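Local coordinates for protein dihydrofolate reductase, putative (Aspergillus flavus, PDB 6DRS) that probably catalyses the NADPH-dependent reduction of dihydrofolate to tetrahydrofolate and binds NADP together with an antifolate inhibitor, at residues L205-V214 and I239-V247. Sequence-based numbering, arbitrary orientation.
Sequences LLMEKGWRKV and IQMVGYERV
CG is anti to the carbonyl carbon in both W211 (chi1 -67°) and Y244 (chi1 -70°), which tilts each ring to the side of its own backbone N, on the face of an antiparallel strand pair where L205 lies, at the end of helix 203-206. Strand 211-213 pairs here with the C-terminal strand 237-246, which also pairs with strand 174-183 and so joins the central sheet of the dihydrofolate reductase fold. L205, branched and apolar, touches both rings: its CB sits 4.0 Å from the centroid of the Y244 ring, over the centre of the face, while CD2 lies over one face of the W211 indole, toward its rim. The opposite indole face receives the CA and CB of R246, whose aliphatic stem makes a CH-pi contact with the six-membered ring. Beyond the last helical turn, E208 closes a Schellman motif, and its OE2 accepts a hydrogen bond from the backbone N of K213, holding the turn against the strand.

R212 and E245 are a hydrogen-bonded pair whose side chains lie on the other face; their backbones exchange two bonds. The side chains run side by side, and E218 of helix 216-223 gives the R212 guanidinium a second carboxylate. V214 CG1 packs against E245 CD, adding apolar cover beside the charge. R212 NE and NH2 reach E245 OE2 from the same face of the carboxylate plane, at 2.8 and 3.2 Å.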
loop_
_atom_site.group_PDB
_atom_site.type_symbol
_atom_site.label_atom_id
_atom_site.label_comp_id
_atom_site.label_asym_id
_atom_site.label_seq_id
_atom_site.Cartn_x
_atom_site.Cartn_y
_atom_site.Cartn_z
ATOM N N LEU A 205 -13.074 12.530 4.805
ATOM C CA LEU A 205 -13.473 11.118 4.747
ATOM C C LEU A 205 -14.449 10.797 5.883
ATOM O O LEU A 205 -15.456 10.142 5.667
ATOM C CB LEU A 205 -12.243 10.219 4.886
ATOM C CG LEU A 205 -11.133 10.440 3.864
ATOM C CD1 LEU A 205 -9.936 9.565 4.196
ATOM C CD2 LEU A 205 -11.639 10.183 2.448
ATOM N N LEU A 206 -14.132 11.220 7.097
ATOM C CA LEU A 206 -14.963 10.828 8.234
ATOM C C LEU A 206 -16.337 11.523 8.141
ATOM O O LEU A 206 -17.322 10.977 8.631
ATOM C CB LEU A 206 -14.229 11.095 9.561
ATOM C CG LEU A 206 -12.820 10.507 9.701
ATOM C CD1 LEU A 206 -12.008 11.227 10.776
ATOM C CD2 LEU A 206 -12.831 8.996 9.952
ATOM N N MET A 207 -16.425 12.673 7.468
ATOM C CA MET A 207 -17.691 13.403 7.344
ATOM C C MET A 207 -18.268 13.223 5.935
ATOM O O MET A 207 -19.279 13.841 5.580
ATOM C CB MET A 207 -17.506 14.907 7.596
ATOM C CG MET A 207 -16.959 15.264 8.965
ATOM S SD MET A 207 -18.020 14.712 10.324
ATOM C CE MET A 207 -17.225 13.200 10.871
ATOM N N GLU A 208 -17.604 12.425 5.112
ATOM C CA GLU A 208 -18.056 12.167 3.738
ATOM C C GLU A 208 -18.304 13.465 2.954
ATOM O O GLU A 208 -19.372 13.646 2.395
ATOM C CB GLU A 208 -19.280 11.251 3.745
ATOM C CG GLU A 208 -18.872 9.802 3.809
ATOM C CD GLU A 208 -19.998 8.808 3.995
ATOM O OE1 GLU A 208 -20.415 8.637 5.148
ATOM O OE2 GLU A 208 -20.421 8.177 2.985
ATOM N N LYS A 209 -17.316 14.345 2.872
ATOM C CA LYS A 209 -17.472 15.567 2.118
ATOM C C LYS A 209 -16.633 15.453 0.849
ATOM O O LYS A 209 -15.412 15.635 0.870
ATOM C CB LYS A 209 -17.065 16.777 2.965
ATOM C CG LYS A 209 -18.141 17.316 3.903
ATOM C CD LYS A 209 -18.710 18.680 3.490
ATOM C CE LYS A 209 -18.328 19.810 4.432
ATOM N NZ LYS A 209 -18.177 21.106 3.706
ATOM N N GLY A 210 -17.300 15.142 -0.253
ATOM C CA GLY A 210 -16.596 14.882 -1.511
ATOM C C GLY A 210 -16.146 13.434 -1.595
ATOM O O GLY A 210 -15.511 13.026 -2.564
ATOM N N TRP A 211 -16.464 12.661 -0.565
ATOM C CA TRP A 211 -16.055 11.274 -0.508
ATOM C C TRP A 211 -17.252 10.460 -0.048
ATOM O O TRP A 211 -18.023 10.936 0.748
ATOM C CB TRP A 211 -14.889 11.076 0.469
ATOM C CG TRP A 211 -13.632 11.730 -0.007
ATOM C CD1 TRP A 211 -13.250 13.023 0.203
ATOM C CD2 TRP A 211 -12.603 11.124 -0.813
ATOM N NE1 TRP A 211 -12.053 13.262 -0.410
ATOM C CE2 TRP A 211 -11.626 12.118 -1.035
ATOM C CE3 TRP A 211 -12.407 9.842 -1.342
ATOM C CZ2 TRP A 211 -10.475 11.872 -1.775
ATOM C CZ3 TRP A 211 -11.268 9.593 -2.073
ATOM C CH2 TRP A 211 -10.320 10.599 -2.282
ATOM N N ARG A 212 -17.387 9.246 -0.551
ATOM C CA ARG A 212 -18.426 8.395 -0.061
ATOM C C ARG A 212 -17.763 7.190 0.582
ATOM O O ARG A 212 -16.837 6.653 0.028
ATOM C CB ARG A 212 -19.309 7.975 -1.235
ATOM C CG ARG A 212 -20.469 7.075 -0.849
ATOM C CD ARG A 212 -21.348 6.819 -2.068
ATOM N NE ARG A 212 -20.937 5.603 -2.753
ATOM C CZ ARG A 212 -21.216 4.367 -2.325
ATOM N NH1 ARG A 212 -22.104 4.176 -1.361
ATOM N NH2 ARG A 212 -20.581 3.335 -2.853
ATOM N N LYS A 213 -18.255 6.764 1.726
ATOM C CA LYS A 213 -17.824 5.521 2.241
ATOM C C LYS A 213 -18.644 4.413 1.572
ATOM O O LYS A 213 -19.886 4.515 1.529
ATOM C CB LYS A 213 -17.997 5.515 3.756
ATOM C CG LYS A 213 -17.523 4.233 4.416
ATOM C CD LYS A 213 -17.696 4.206 5.902
ATOM C CE LYS A 213 -17.233 2.876 6.440
ATOM N NZ LYS A 213 -18.215 2.324 7.401
ATOM N N VAL A 214 -17.984 3.350 1.080
ATOM C CA VAL A 214 -18.665 2.391 0.227
ATOM C C VAL A 214 -19.054 1.148 1.037
ATOM O O VAL A 214 -18.543 0.928 2.125
ATOM C CB VAL A 214 -17.854 2.058 -1.045
ATOM C CG1 VAL A 214 -17.400 3.296 -1.789
ATOM C CG2 VAL A 214 -16.694 1.116 -0.786
ATOM N N ILE A 239 -8.809 -3.733 14.450
ATOM C CA ILE A 239 -8.684 -3.207 13.064
ATOM C C ILE A 239 -9.967 -3.514 12.272
ATOM O O ILE A 239 -10.663 -4.503 12.550
ATOM C CB ILE A 239 -7.425 -3.784 12.362
ATOM C CG1 ILE A 239 -7.544 -5.299 12.124
ATOM C CG2 ILE A 239 -6.151 -3.392 13.113
ATOM C CD1 ILE A 239 -6.578 -5.870 11.099
ATOM N N GLN A 240 -10.257 -2.673 11.287
ATOM C CA GLN A 240 -11.318 -2.890 10.317
ATOM C C GLN A 240 -10.874 -2.257 8.989
ATOM O O GLN A 240 -10.065 -1.293 8.982
ATOM C CB GLN A 240 -12.663 -2.324 10.786
ATOM C CG GLN A 240 -12.661 -0.812 10.891
ATOM C CD GLN A 240 -13.998 -0.113 10.966
ATOM O OE1 GLN A 240 -14.074 1.095 10.791
ATOM N NE2 GLN A 240 -15.061 -0.846 11.244
ATOM N N MET A 241 -11.426 -2.775 7.877
ATOM C CA MET A 241 -11.069 -2.320 6.529
ATOM C C MET A 241 -12.288 -1.647 5.899
ATOM O O MET A 241 -13.393 -2.173 5.952
ATOM C CB MET A 241 -10.585 -3.498 5.674
ATOM C CG MET A 241 -9.141 -3.938 6.005
ATOM S SD MET A 241 -8.931 -4.874 7.540
ATOM C CE MET A 241 -7.308 -5.600 7.316
ATOM N N VAL A 242 -12.101 -0.456 5.349
ATOM C CA VAL A 242 -13.209 0.265 4.782
ATOM C C VAL A 242 -12.722 0.855 3.456
ATOM O O VAL A 242 -11.524 0.807 3.176
ATOM C CB VAL A 242 -13.757 1.335 5.760
ATOM C CG1 VAL A 242 -14.157 0.733 7.109
ATOM C CG2 VAL A 242 -12.757 2.463 5.976
ATOM N N GLY A 243 -13.612 1.392 2.634
ATOM C CA GLY A 243 -13.151 2.067 1.447
ATOM C C GLY A 243 -13.900 3.358 1.192
ATOM O O GLY A 243 -15.065 3.510 1.558
ATOM N N TYR A 244 -13.234 4.282 0.529
ATOM C CA TYR A 244 -13.796 5.572 0.235
ATOM C C TYR A 244 -13.573 5.858 -1.246
ATOM O O TYR A 244 -12.474 5.607 -1.760
ATOM C CB TYR A 244 -13.071 6.655 1.032
ATOM C CG TYR A 244 -13.346 6.627 2.512
ATOM C CD1 TYR A 244 -14.483 7.221 3.036
ATOM C CD2 TYR A 244 -12.460 6.026 3.393
ATOM C CE1 TYR A 244 -14.761 7.175 4.393
ATOM C CE2 TYR A 244 -12.714 5.988 4.752
ATOM C CZ TYR A 244 -13.868 6.564 5.251
ATOM O OH TYR A 244 -14.117 6.539 6.587
ATOM N N GLU A 245 -14.604 6.337 -1.934
ATOM C CA GLU A 245 -14.417 6.730 -3.308
ATOM C C GLU A 245 -14.676 8.226 -3.388
ATOM O O GLU A 245 -15.523 8.721 -2.658
ATOM C CB GLU A 245 -15.298 5.906 -4.255
ATOM C CG GLU A 245 -16.751 6.346 -4.312
ATOM C CD GLU A 245 -17.694 5.313 -4.910
ATOM O OE1 GLU A 245 -17.182 4.396 -5.598
ATOM O OE2 GLU A 245 -18.932 5.408 -4.672
ATOM N N ARG A 246 -13.904 8.915 -4.219
ATOM C CA ARG A 246 -14.123 10.326 -4.438
ATOM C C ARG A 246 -15.469 10.528 -5.145
ATOM O O ARG A 246 -15.813 9.769 -6.034
ATOM C CB ARG A 246 -12.992 10.939 -5.265
ATOM C CG ARG A 246 -13.045 12.458 -5.330
ATOM C CD ARG A 246 -12.040 13.000 -6.325
ATOM N NE ARG A 246 -10.795 13.263 -5.631
ATOM C CZ ARG A 246 -9.581 13.150 -6.169
ATOM N NH1 ARG A 246 -9.425 12.607 -7.368
ATOM N NH2 ARG A 246 -8.528 13.574 -5.492
ATOM N N VAL A 247 -16.205 11.557 -4.735
ATOM C CA VAL A 247 -17.476 11.941 -5.328
ATOM C C VAL A 247 -17.291 13.317 -5.965
ATOM O O VAL A 247 -16.923 13.399 -7.131
ATOM C CB VAL A 247 -18.587 11.979 -4.265
ATOM C CG1 VAL A 247 -19.700 12.941 -4.651
ATOM C CG2 VAL A 247 -19.133 10.590 -3.966
HETATM O O HOH W 1 -16.400 0.593 3.630
#